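Local coordinates for sensor protein (Thermotoga maritima, PDB 3A0S), which is probably a sensor histidine kinase that transfers phosphate from ATP to a histidine, represented here by its PAS domain, at residues 7-11 against 86-92. Residues are numbered along the deposited sequence; the frame is centred on the assembly and turned at random. Where two conformers were deposited one is given.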
# COMPACT_ATOMS: atom_id res chain seq x y z
N THR A 7 1.34 0.63 -4.40
CA THR A 7 0.15 0.06 -5.03
C THR A 7 0.33 -1.44 -5.11
O THR A 7 1.45 -1.93 -5.44
CB THR A 7 -0.02 0.59 -6.46
OG1 THR A 7 -0.10 2.01 -6.38
CG2 THR A 7 -1.32 0.09 -7.10
N LEU A 8 -0.74 -2.16 -4.78
CA LEU A 8 -0.72 -3.64 -4.76
C LEU A 8 -1.68 -4.16 -5.82
O LEU A 8 -2.73 -3.57 -6.05
CB LEU A 8 -1.21 -4.18 -3.43
CG LEU A 8 -0.43 -3.71 -2.21
CD1 LEU A 8 -0.93 -4.45 -1.02
CD2 LEU A 8 1.07 -3.98 -2.34
N SER A 9 -1.31 -5.27 -6.45
CA SER A 9 -2.20 -5.98 -7.36
C SER A 9 -3.22 -6.76 -6.54
O SER A 9 -3.14 -6.85 -5.32
CB SER A 9 -1.40 -6.93 -8.24
OG SER A 9 -0.95 -8.06 -7.50
N LYS A 10 -4.16 -7.40 -7.25
CA LYS A 10 -5.18 -8.23 -6.57
C LYS A 10 -4.58 -9.49 -5.95
O LYS A 10 -5.21 -10.17 -5.14
CB LYS A 10 -6.31 -8.59 -7.54
CG LYS A 10 -5.90 -9.39 -8.74
CD LYS A 10 -7.15 -9.90 -9.50
CE LYS A 10 -7.55 -9.01 -10.60
NZ LYS A 10 -7.97 -9.73 -11.87
N ASP A 11 -3.32 -9.78 -6.29
CA ASP A 11 -2.61 -10.84 -5.61
C ASP A 11 -1.67 -10.38 -4.51
O ASP A 11 -0.91 -11.19 -3.98
CB ASP A 11 -1.86 -11.70 -6.62
CG ASP A 11 -2.80 -12.30 -7.63
OD1 ASP A 11 -3.65 -13.12 -7.24
OD2 ASP A 11 -2.72 -11.91 -8.78
N LEU A 86 -12.66 -5.21 -13.74
CA LEU A 86 -12.27 -6.07 -12.64
C LEU A 86 -11.61 -5.28 -11.54
O LEU A 86 -10.87 -4.33 -11.79
CB LEU A 86 -11.27 -7.14 -13.11
CG LEU A 86 -11.85 -8.12 -14.10
CD1 LEU A 86 -10.73 -8.97 -14.70
CD2 LEU A 86 -12.88 -9.05 -13.42
N LEU A 87 -11.89 -5.68 -10.29
CA LEU A 87 -11.12 -5.20 -9.14
C LEU A 87 -9.68 -5.62 -9.32
O LEU A 87 -9.41 -6.83 -9.38
CB LEU A 87 -11.69 -5.78 -7.85
CG LEU A 87 -12.80 -4.93 -7.25
CD1 LEU A 87 -13.59 -5.72 -6.18
CD2 LEU A 87 -12.26 -3.62 -6.67
N GLU A 88 -8.76 -4.66 -9.40
CA GLU A 88 -7.38 -4.94 -9.78
C GLU A 88 -6.33 -4.72 -8.68
O GLU A 88 -5.16 -5.06 -8.86
CB GLU A 88 -6.97 -4.32 -11.12
CG GLU A 88 -7.52 -5.08 -12.33
CD GLU A 88 -6.93 -6.49 -12.50
OE1 GLU A 88 -5.83 -6.75 -11.99
OE2 GLU A 88 -7.60 -7.33 -13.13
N GLY A 89 -6.74 -4.19 -7.53
CA GLY A 89 -5.77 -4.07 -6.43
C GLY A 89 -6.16 -2.95 -5.50
O GLY A 89 -7.31 -2.56 -5.43
N VAL A 90 -5.17 -2.48 -4.74
CA VAL A 90 -5.39 -1.49 -3.68
C VAL A 90 -4.21 -0.50 -3.71
O VAL A 90 -3.05 -0.92 -3.71
CB VAL A 90 -5.45 -2.18 -2.30
CG1 VAL A 90 -5.51 -1.14 -1.18
CG2 VAL A 90 -6.65 -3.15 -2.21
N ILE A 91 -4.52 0.79 -3.72
CA ILE A 91 -3.53 1.86 -3.61
C ILE A 91 -3.44 2.26 -2.13
O ILE A 91 -4.45 2.49 -1.45
CB ILE A 91 -3.91 3.08 -4.45
CG1 ILE A 91 -4.05 2.70 -5.92
CG2 ILE A 91 -2.84 4.18 -4.27
CD1 ILE A 91 -5.00 3.62 -6.73
N ILE A 92 -2.20 2.27 -1.62
CA ILE A 92 -1.93 2.66 -0.25
C ILE A 92 -1.16 3.98 -0.26
O ILE A 92 -0.11 4.10 -0.90
CB ILE A 92 -1.14 1.55 0.47
CG1 ILE A 92 -1.86 0.20 0.30
CG2 ILE A 92 -0.94 1.91 1.94
CD1 ILE A 92 -0.99 -0.97 0.83
O HOH W 1 -3.77 -7.02 -10.44
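In the five-stranded antiparallel sheet of the PAS fold, the first strand lies beside the last, and Leu-8 and Val-90 form the hydrogen-bonded pair that joins them. Leu-8 N gives a nearly straight bond to Val-90 O (2.8 Å, 167°), and Val-90 N returns one to Leu-8 O at 3.0 Å. The side chains of both residues turn to the face covered by helix 44-56, where Leu-8 reaches Ala-50 and Val-90 reaches Phe-54. On that side the Leu-8 side chain runs at a slant across that of Ile-92, CD1 to CD1 at 3.9 Å. The strand order 2-1-5-4-3 puts strand 87-95 in the middle of the PAS sheet, with 4-9 between it and 14-17. On the other face Thr-7 and Ile-91 lie side by side. With CG2 anti to the backbone N (OG1 at chi1 -58°), the Thr-7 methyl rests 4.0 Å from Ile-91 CG1, while OG1 hydrogen-bonds to Glu-16. Replacing this threonine by an alanine removes CG2 and the hydroxyl, which would probably open a gap beside Ile-91 CG1 and leave the Glu-16 carboxylate without this partner. Beyond the strand end, Lys-10 bends at chi3 and chi4 and, in one of the two Glu-88 conformers, brings NZ to OE2 of that residue, met from above the carboxylate plane in a 2.7 Å salt bridge. In the same conformer a water links Glu-88 OE1 to the backbone N of Lys-10.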